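Local coordinates for congerin II (PDB 1IS3), which binds beta-galactosides such as lactose as a homodimeric galectin of the conger eel, its physiological role being still unknown, at residues D54-L60 against E72-F78; G21-S25 against G125-L129; V34-T38 against F118-Y122. One frame throughout, in Å; residues are numbered along the deposited sequence. Where two conformers were deposited one is given.

Interaction 1 of 3, residues D54-L60 against E72-F78. With BGC (beta-D-glucopyranose), chain B; GAL (beta-D-galactopyranose), chain C.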
loop_
_atom_site.group_PDB
_atom_site.type_symbol
_atom_site.label_atom_id
_atom_site.label_comp_id
_atom_site.label_asym_id
_atom_site.label_seq_id
_atom_site.Cartn_x
_atom_site.Cartn_y
_atom_site.Cartn_z
ATOM N N ASP A 54 -29.425 9.034 4.600
ATOM C CA ASP A 54 -28.205 9.816 4.741
ATOM C C ASP A 54 -27.744 10.455 3.448
ATOM O O ASP A 54 -27.551 9.765 2.433
ATOM C CB ASP A 54 -27.101 8.919 5.268
ATOM C CG ASP A 54 -27.288 8.578 6.734
ATOM O OD1 ASP A 54 -27.722 9.457 7.476
ATOM O OD2 ASP A 54 -26.983 7.472 7.150
ATOM N N GLN A 55 -27.570 11.778 3.474
ATOM C CA GLN A 55 -27.111 12.523 2.301
ATOM C C GLN A 55 -26.098 13.527 2.808
ATOM O O GLN A 55 -26.369 14.318 3.721
ATOM C CB GLN A 55 -28.270 13.263 1.602
ATOM C CG GLN A 55 -29.331 12.374 0.900
ATOM C CD GLN A 55 -30.598 13.176 0.609
ATOM O OE1 GLN A 55 -30.500 14.331 0.154
ATOM N NE2 GLN A 55 -31.812 12.676 0.877
ATOM N N ASN A 56 -24.883 13.413 2.251
ATOM C CA ASN A 56 -23.730 14.256 2.545
ATOM C C ASN A 56 -23.385 14.272 4.043
ATOM O O ASN A 56 -23.326 15.283 4.767
ATOM C CB ASN A 56 -23.973 15.712 2.007
ATOM C CG ASN A 56 -24.364 15.690 0.533
ATOM O OD1 ASN A 56 -23.771 15.004 -0.306
ATOM N ND2 ASN A 56 -25.487 16.312 0.173
ATOM N N VAL A 57 -23.097 13.061 4.537
ATOM C CA VAL A 57 -22.720 12.887 5.942
ATOM C C VAL A 57 -21.570 11.881 6.018
ATOM O O VAL A 57 -21.428 11.004 5.141
ATOM C CB VAL A 57 -24.021 12.422 6.740
ATOM C CG1 VAL A 57 -24.547 11.141 6.204
ATOM C CG2 VAL A 57 -23.703 12.214 8.214
ATOM N N LEU A 58 -20.722 12.079 7.030
ATOM C CA LEU A 58 -19.700 11.105 7.347
ATOM C C LEU A 58 -20.224 10.236 8.478
ATOM O O LEU A 58 -20.819 10.759 9.421
ATOM C CB LEU A 58 -18.373 11.736 7.824
ATOM C CG LEU A 58 -17.472 12.446 6.797
ATOM C CD1 LEU A 58 -16.232 12.988 7.546
ATOM C CD2 LEU A 58 -17.053 11.514 5.682
ATOM N N VAL A 59 -20.037 8.925 8.405
ATOM C CA VAL A 59 -20.438 8.036 9.483
ATOM C C VAL A 59 -19.190 7.233 9.873
ATOM O O VAL A 59 -18.537 6.617 9.003
ATOM C CB VAL A 59 -21.573 7.097 8.993
ATOM C CG1 VAL A 59 -21.949 6.072 10.077
ATOM C CG2 VAL A 59 -22.813 7.947 8.662
ATOM N N LEU A 60 -18.835 7.238 11.160
ATOM C CA LEU A 60 -17.674 6.516 11.666
ATOM C C LEU A 60 -18.093 5.399 12.626
ATOM O O LEU A 60 -19.027 5.573 13.433
ATOM C CB LEU A 60 -16.736 7.481 12.387
ATOM C CG LEU A 60 -16.118 8.488 11.413
ATOM C CD1 LEU A 60 -16.961 9.757 11.404
ATOM C CD2 LEU A 60 -14.692 8.757 11.810
ATOM N N GLU A 72 -22.337 4.045 16.073
ATOM C CA GLU A 72 -21.977 5.041 15.043
ATOM C C GLU A 72 -21.747 6.439 15.593
ATOM O O GLU A 72 -22.452 6.869 16.527
ATOM C CB GLU A 72 -23.039 5.317 14.004
ATOM C CG GLU A 72 -23.548 4.097 13.353
ATOM C CD GLU A 72 -24.518 4.385 12.226
ATOM O OE1 GLU A 72 -25.259 5.372 12.236
ATOM O OE2 GLU A 72 -24.511 3.568 11.328
ATOM N N GLU A 73 -20.804 7.162 15.022
ATOM C CA GLU A 73 -20.592 8.565 15.298
ATOM C C GLU A 73 -20.776 9.215 13.957
ATOM O O GLU A 73 -20.442 8.622 12.925
ATOM C CB GLU A 73 -19.194 8.795 15.830
ATOM C CG GLU A 73 -19.313 8.353 17.310
ATOM C CD GLU A 73 -18.160 8.619 18.271
ATOM O OE1 GLU A 73 -18.058 7.894 19.284
ATOM O OE2 GLU A 73 -17.369 9.540 18.012
ATOM N N ARG A 74 -21.421 10.373 13.918
ATOM C CA ARG A 74 -21.680 11.071 12.656
ATOM C C ARG A 74 -21.112 12.474 12.584
ATOM O O ARG A 74 -20.982 13.135 13.618
ATOM C CB ARG A 74 -23.171 11.152 12.398
ATOM C CG ARG A 74 -23.713 9.770 12.060
ATOM C CD ARG A 74 -25.178 9.549 12.415
ATOM N NE ARG A 74 -25.643 8.263 11.896
ATOM C CZ ARG A 74 -26.072 8.164 10.627
ATOM N NH1 ARG A 74 -26.083 9.243 9.835
ATOM N NH2 ARG A 74 -26.487 6.990 10.135
ATOM N N SER A 75 -20.685 12.921 11.393
ATOM C CA SER A 75 -20.208 14.262 11.232
ATOM C C SER A 75 -20.850 14.756 9.964
ATOM O O SER A 75 -21.010 14.103 8.954
ATOM C CB SER A 75 -18.701 14.320 11.090
ATOM O OG SER A 75 -18.274 15.653 10.876
ATOM N N LYS A 76 -21.063 16.044 10.042
ATOM C CA LYS A 76 -21.737 16.870 9.068
ATOM C C LYS A 76 -20.656 17.532 8.198
ATOM O O LYS A 76 -20.956 18.207 7.216
ATOM C CB LYS A 76 -22.576 17.834 9.935
ATOM C CG LYS A 76 -21.762 18.577 11.109
ATOM C CD LYS A 76 -21.168 17.809 12.389
ATOM C CE LYS A 76 -19.778 18.321 12.833
ATOM N NZ LYS A 76 -18.966 17.354 13.572
ATOM N N LYS A 77 -19.366 17.429 8.529
ATOM C CA LYS A 77 -18.292 18.020 7.731
ATOM C C LYS A 77 -18.221 17.226 6.445
ATOM O O LYS A 77 -17.914 16.031 6.506
ATOM C CB LYS A 77 -16.995 17.910 8.472
ATOM C CG LYS A 77 -17.128 18.751 9.729
ATOM C CD LYS A 77 -15.926 18.583 10.584
ATOM C CE LYS A 77 -16.074 19.588 11.685
ATOM N NZ LYS A 77 -14.900 19.477 12.512
ATOM N N PHE A 78 -18.466 17.803 5.277
ATOM C CA PHE A 78 -18.491 16.974 4.107
ATOM C C PHE A 78 -17.957 17.764 2.924
ATOM O O PHE A 78 -18.713 18.120 2.013
ATOM C CB PHE A 78 -19.931 16.508 3.873
ATOM C CG PHE A 78 -20.023 15.253 3.008
ATOM C CD1 PHE A 78 -20.438 15.339 1.670
ATOM C CD2 PHE A 78 -19.686 14.011 3.562
ATOM C CE1 PHE A 78 -20.517 14.174 0.888
ATOM C CE2 PHE A 78 -19.764 12.858 2.779
ATOM C CZ PHE A 78 -20.179 12.940 1.447
HETATM C C2 BGC B . -27.960 3.134 10.230
HETATM C C3 BGC B . -26.963 2.917 9.093
HETATM C C4 BGC B . -26.513 1.459 9.089
HETATM C C5 BGC B . -27.742 0.537 8.997
HETATM C C6 BGC B . -27.381 -0.929 9.100
HETATM C C1 BGC B . -29.133 2.174 10.051
HETATM O O1 BGC B . -30.024 2.333 11.102
HETATM O O2 BGC B . -28.429 4.475 10.219
HETATM O O3 BGC B . -25.849 3.774 9.258
HETATM O O4 BGC B . -25.654 1.228 7.958
HETATM O O5 BGC B . -28.659 0.821 10.073
HETATM O O6 BGC B . -26.674 -1.193 10.305
HETATM C C1 GAL C . -24.455 0.573 8.204
HETATM C C2 GAL C . -23.862 0.143 6.868
HETATM C C3 GAL C . -22.468 -0.436 7.059
HETATM C C4 GAL C . -21.590 0.549 7.837
HETATM C C5 GAL C . -22.286 0.910 9.142
HETATM C C6 GAL C . -21.508 1.908 9.957
HETATM O O2 GAL C . -24.698 -0.832 6.276
HETATM O O3 GAL C . -21.889 -0.707 5.792
HETATM O O4 GAL C . -21.352 1.725 7.072
HETATM O O5 GAL C . -23.577 1.488 8.873
HETATM O O6 GAL C . -22.151 2.157 11.193
#
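In the hairpin of strands 57-64 and 68-75, which carries part of the galactoside pocket, Arg74 reaches Asp54 in the loop that leads into the partner strand. Described here in one of its two conformers, Arg74 grips the carboxylate end-on: NH1 lies 2.9 Å from Asp54 OD1, and NH2 lies 3.1 Å from OD2. The carboxylate and guanidinium planes are 42° apart; OD1 is met from above the carboxylate plane, OD2 on its syn side. Val59 CG2 lies over one guanidinium face, toward its rim, 3.7 Å from Arg74 NH1. Asp54 OD2 also pairs with Arg48. Side-on, NE and NH2 of Arg74 both donate to Glu72 OE1, NE at 2.9 Å, a grip that probably helps orient the carboxylate. Glu72 OE2 accepts from galactose O6 at 2.8 Å and, at a very short distance, from glucose O3. Antiparallel pairing underlies this galectin site: Leu58 and Ser75, like Leu60 and Glu73, exchange two backbone bonds each, and Leu60 N meets Glu73 O at 2.8 Å almost straight (177°). Beyond the paired residues, Phe78 CG stands anti to the backbone N (chi1 -159°), laying the ring against Asn56, whose CA sits 3.6 Å from the Phe78 centroid as a CH-pi contact.

Interaction 2 of 3, residues G21-S25 against G125-L129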
loop_
_atom_site.group_PDB
_atom_site.type_symbol
_atom_site.label_atom_id
_atom_site.label_comp_id
_atom_site.label_asym_id
_atom_site.label_seq_id
_atom_site.Cartn_x
_atom_site.Cartn_y
_atom_site.Cartn_z
ATOM N N GLY A 21 -7.435 10.212 -3.689
ATOM C CA GLY A 21 -8.236 9.489 -4.616
ATOM C C GLY A 21 -9.268 10.376 -5.282
ATOM O O GLY A 21 -9.199 11.606 -5.229
ATOM N N VAL A 22 -10.193 9.700 -5.942
ATOM C CA VAL A 22 -11.206 10.367 -6.745
ATOM C C VAL A 22 -12.540 9.695 -6.459
ATOM O O VAL A 22 -12.636 8.453 -6.466
ATOM C CB VAL A 22 -10.945 10.233 -8.291
ATOM C CG1 VAL A 22 -11.955 11.112 -9.058
ATOM C CG2 VAL A 22 -9.538 10.644 -8.645
ATOM N N VAL A 23 -13.564 10.506 -6.191
ATOM C CA VAL A 23 -14.909 9.981 -5.974
ATOM C C VAL A 23 -15.587 9.702 -7.321
ATOM O O VAL A 23 -15.494 10.522 -8.236
ATOM C CB VAL A 23 -15.733 10.993 -5.166
ATOM C CG1 VAL A 23 -17.103 10.410 -4.881
ATOM C CG2 VAL A 23 -15.016 11.357 -3.875
ATOM N N ASN A 24 -16.263 8.581 -7.500
ATOM C CA ASN A 24 -16.952 8.304 -8.745
ATOM C C ASN A 24 -18.057 9.301 -8.982
ATOM O O ASN A 24 -18.641 9.818 -8.019
ATOM C CB ASN A 24 -17.634 6.963 -8.767
ATOM C CG ASN A 24 -16.707 5.768 -8.651
ATOM O OD1 ASN A 24 -17.201 4.639 -8.543
ATOM N ND2 ASN A 24 -15.391 5.867 -8.647
ATOM N N SER A 25 -18.390 9.561 -10.256
ATOM C CA SER A 25 -19.507 10.431 -10.625
ATOM C C SER A 25 -20.587 9.381 -10.221
ATOM O O SER A 25 -20.437 8.156 -10.339
ATOM C CB SER A 25 -19.648 10.544 -12.125
ATOM O OG SER A 25 -18.459 11.179 -12.563
ATOM N N GLY A 125 -16.257 0.641 -1.970
ATOM C CA GLY A 125 -17.347 1.450 -2.511
ATOM C C GLY A 125 -16.983 2.301 -3.746
ATOM O O GLY A 125 -16.061 2.001 -4.517
ATOM N N ASP A 126 -17.701 3.411 -3.933
ATOM C CA ASP A 126 -17.655 4.170 -5.166
ATOM C C ASP A 126 -16.615 5.293 -5.277
ATOM O O ASP A 126 -16.923 6.494 -5.435
ATOM C CB ASP A 126 -19.023 4.751 -5.411
ATOM C CG ASP A 126 -20.140 3.740 -5.580
ATOM O OD1 ASP A 126 -21.274 4.099 -5.250
ATOM O OD2 ASP A 126 -19.918 2.609 -6.030
ATOM N N ALA A 127 -15.351 4.864 -5.211
ATOM C CA ALA A 127 -14.197 5.761 -5.326
ATOM C C ALA A 127 -12.963 4.922 -5.692
ATOM O O ALA A 127 -13.023 3.688 -5.791
ATOM C CB ALA A 127 -13.907 6.497 -4.013
ATOM N N ARG A 128 -11.866 5.577 -6.010
ATOM C CA ARG A 128 -10.639 4.868 -6.291
ATOM C C ARG A 128 -9.511 5.629 -5.642
ATOM O O ARG A 128 -9.650 6.835 -5.396
ATOM C CB ARG A 128 -10.456 4.776 -7.802
ATOM C CG ARG A 128 -10.408 6.082 -8.537
ATOM C CD ARG A 128 -10.591 5.805 -10.030
ATOM N NE ARG A 128 -10.725 7.056 -10.771
ATOM C CZ ARG A 128 -9.653 7.740 -11.220
ATOM N NH1 ARG A 128 -8.387 7.297 -11.021
ATOM N NH2 ARG A 128 -9.842 8.933 -11.826
ATOM N N LEU A 129 -8.429 4.934 -5.321
ATOM C CA LEU A 129 -7.267 5.611 -4.759
ATOM C C LEU A 129 -6.237 5.852 -5.858
ATOM O O LEU A 129 -6.137 5.081 -6.814
ATOM C CB LEU A 129 -6.599 4.785 -3.624
ATOM C CG LEU A 129 -7.341 4.594 -2.282
ATOM C CD1 LEU A 129 -6.531 3.761 -1.281
ATOM C CD2 LEU A 129 -7.650 6.001 -1.729
HETATM O O HOH W 1 -13.495 7.593 -9.695
#
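Val22 and Arg128 exchange two backbone hydrogen bonds of equal length: Val22 N to Arg128 O and Arg128 N to Val22 O both measure 3.0 Å. They form a hydrogen-bonded antiparallel pair, flanked by the non-hydrogen-bonded pairs Gly21 with Leu129 and Val23 with Ala127. Just beyond the strand, Asn24 N donates to Asp126 O, also at 3.0 Å, but from above the carbonyl plane, 37° out of it. Asp126 is the centre of an inverse gamma turn that brings Ala127 N onto Gly125 O, while its OD1 accepts from Thr28 N, so both its backbone and its side chain are hydrogen-bonded.

A water adds a bridge between the side chains. Asn24 ND2 donates to it at 2.8 Å, and weak bonds join it to Arg128 NE and Val22 O. The flat amide of Asn24 lies against the Asp126 to Ala127 backbone, with ND2 3.5 Å from Ala127 CA.

Among the carbon contacts, the Arg128 chain takes its first step between the backbone N and the carbonyl carbon (chi1 58°) and then runs extended alongside Val22, pointing the same way. Val22 CG2 thereby comes over one face of the Arg128 guanidinium, toward its rim, 3.6 Å from Arg128 NH2. At the other end of the pairing the backbones are unusually close: Gly21 CA is 3.1 Å from Arg128 O in a CA-H...O contact. On the face carrying Val23 and Ala127, Phe30 touches both residues from the other sheet. Leu129 instead packs on Ile9 of the second subunit. With axes 4.7 Å apart at 173°, this is antiparallel pairing of strands 17-23 and 127-134 in the five-stranded sheet of the galectin beta sandwich, the latter strand being outermost within the chain.

Interaction 3 of 3, residues V34-T38 against F118-Y122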
loop_
_atom_site.group_PDB
_atom_site.type_symbol
_atom_site.label_atom_id
_atom_site.label_comp_id
_atom_site.label_asym_id
_atom_site.label_seq_id
_atom_site.Cartn_x
_atom_site.Cartn_y
_atom_site.Cartn_z
ATOM N N VAL A 34 -9.478 0.979 8.455
ATOM C CA VAL A 34 -8.195 0.667 9.060
ATOM C C VAL A 34 -8.519 -0.457 10.050
ATOM O O VAL A 34 -9.417 -0.316 10.892
ATOM C CB VAL A 34 -7.645 1.919 9.793
ATOM C CG1 VAL A 34 -6.374 1.586 10.549
ATOM C CG2 VAL A 34 -7.333 3.025 8.775
ATOM N N GLY A 35 -7.858 -1.601 9.960
ATOM C CA GLY A 35 -8.099 -2.687 10.897
ATOM C C GLY A 35 -7.187 -3.875 10.631
ATOM O O GLY A 35 -5.987 -3.712 10.336
ATOM N N GLU A 36 -7.796 -5.042 10.769
ATOM C CA GLU A 36 -7.075 -6.298 10.651
ATOM C C GLU A 36 -7.588 -7.078 9.465
ATOM O O GLU A 36 -6.802 -7.817 8.877
ATOM C CB GLU A 36 -7.252 -7.211 11.881
ATOM C CG GLU A 36 -6.941 -6.652 13.275
ATOM C CD GLU A 36 -7.418 -7.415 14.560
ATOM O OE1 GLU A 36 -6.798 -7.167 15.616
ATOM O OE2 GLU A 36 -8.383 -8.224 14.556
ATOM N N SER A 37 -8.864 -6.992 9.057
ATOM C CA SER A 37 -9.406 -7.795 7.985
ATOM C C SER A 37 -10.693 -7.093 7.521
ATOM O O SER A 37 -11.124 -6.112 8.133
ATOM C CB SER A 37 -9.722 -9.216 8.516
ATOM O OG SER A 37 -10.839 -9.260 9.415
ATOM N N THR A 38 -11.384 -7.577 6.494
ATOM C CA THR A 38 -12.642 -6.974 6.098
ATOM C C THR A 38 -13.768 -7.252 7.101
ATOM O O THR A 38 -14.892 -6.774 6.861
ATOM C CB THR A 38 -13.052 -7.473 4.662
ATOM O OG1 THR A 38 -13.225 -8.874 4.787
ATOM C CG2 THR A 38 -12.065 -7.059 3.537
ATOM N N PHE A 118 -1.959 -1.646 13.002
ATOM C CA PHE A 118 -3.020 -2.214 12.162
ATOM C C PHE A 118 -2.353 -2.762 10.920
ATOM O O PHE A 118 -1.473 -2.082 10.368
ATOM C CB PHE A 118 -4.038 -1.146 11.718
ATOM C CG PHE A 118 -4.721 -0.523 12.915
ATOM C CD1 PHE A 118 -5.698 -1.254 13.621
ATOM C CD2 PHE A 118 -4.325 0.741 13.354
ATOM C CE1 PHE A 118 -6.256 -0.700 14.779
ATOM C CE2 PHE A 118 -4.898 1.283 14.515
ATOM C CZ PHE A 118 -5.850 0.561 15.216
ATOM N N ASN A 119 -2.779 -3.947 10.484
ATOM C CA ASN A 119 -2.180 -4.524 9.299
ATOM C C ASN A 119 -2.965 -4.439 8.004
ATOM O O ASN A 119 -2.530 -5.011 6.980
ATOM C CB ASN A 119 -1.817 -5.983 9.582
ATOM C CG ASN A 119 -0.416 -6.066 10.207
ATOM O OD1 ASN A 119 0.182 -5.122 10.727
ATOM N ND2 ASN A 119 0.189 -7.239 10.241
ATOM N N LEU A 120 -4.086 -3.724 7.977
ATOM C CA LEU A 120 -4.859 -3.608 6.749
ATOM C C LEU A 120 -5.486 -2.211 6.631
ATOM O O LEU A 120 -6.111 -1.724 7.584
ATOM C CB LEU A 120 -5.978 -4.667 6.717
ATOM C CG LEU A 120 -6.914 -4.627 5.494
ATOM C CD1 LEU A 120 -6.108 -4.966 4.251
ATOM C CD2 LEU A 120 -8.045 -5.615 5.628
ATOM N N ILE A 121 -5.287 -1.555 5.502
ATOM C CA ILE A 121 -5.905 -0.285 5.206
ATOM C C ILE A 121 -6.603 -0.537 3.878
ATOM O O ILE A 121 -5.936 -1.056 2.973
ATOM C CB ILE A 121 -4.821 0.791 5.074
ATOM C CG1 ILE A 121 -4.144 1.034 6.401
ATOM C CG2 ILE A 121 -5.452 2.063 4.560
ATOM C CD1 ILE A 121 -2.624 1.086 6.185
ATOM N N TYR A 122 -7.894 -0.258 3.666
ATOM C CA TYR A 122 -8.474 -0.439 2.360
ATOM C C TYR A 122 -9.601 0.544 2.127
ATOM O O TYR A 122 -10.212 1.072 3.075
ATOM C CB TYR A 122 -9.017 -1.857 2.164
ATOM C CG TYR A 122 -10.265 -2.297 2.930
ATOM C CD1 TYR A 122 -11.522 -2.222 2.320
ATOM C CD2 TYR A 122 -10.147 -2.873 4.188
ATOM C CE1 TYR A 122 -12.650 -2.741 2.954
ATOM C CE2 TYR A 122 -11.286 -3.394 4.827
ATOM C CZ TYR A 122 -12.539 -3.331 4.207
ATOM O OH TYR A 122 -13.659 -3.889 4.834
#
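Phe118 leans against Val34 and Gly35 where the chain turns a corner in each segment, at Gly35-Glu36 and at Asn119. Starting at its root, Phe118 CB sits 3.5 Å from Gly35 O and also touches Val34 CG1. Phe118 CG is next, 3.6 Å from Val34 CG1, and CD2 meets the same methyl, so Val34 CG1 touches CB, CG and CD2 in turn. The two side chains cross at about a right angle, and the methyl meets the ring obliquely. Phe118 CD1, in contrast, lies 3.9 Å from Gly35 CA. Beyond the two segments, the ring packs edge-to-face with Phe92 and touches Ala42.

The backbones meet through Gly35 N and Leu120 O at 3.0 Å, a bond with an angle of 168° at the hydrogen. Its counterpart from Leu120 N to Gly35 O is weak, bent to 134°, as befits the classic bulge in which Asn119 and Leu120 both face Gly35. Leu120 CG points anti to its backbone N (chi1 178°), which carries Leu120 CD2 to 3.5 Å from Ser37 CA. Farther along, Tyr122 OH lies 3.5 Å from Thr38 CA while hydrogen-bonding N4 of a bound MES buffer molecule, probably from the crystallisation liquor. With one straight backbone bond and one weak one, the join probably relies largely on apolar packing of Phe118, Val34 and Leu120.

Interactions 1 and 3 lie in the same sheet, on opposite sides of the chain's centre, their centres about 21 Å apart; interaction 2 pairs strands of the other sheet. Strand 117-125 leads directly into 127-134, so the segments of interactions 2 and 3 adjoin in sequence, and interaction 1 is nested within the loops that both close. Burial differs accordingly. Interaction 3 is buried, with aliphatic and aromatic contacts around one good backbone bond. Interactions 1 and 2 are partly buried and place arginines against valine methyls, but interaction 1 spends its charges on carboxylates beside the sugar, whereas interaction 2 relies on backbone bonds, with a water bridging its side chains, away from the lactose site.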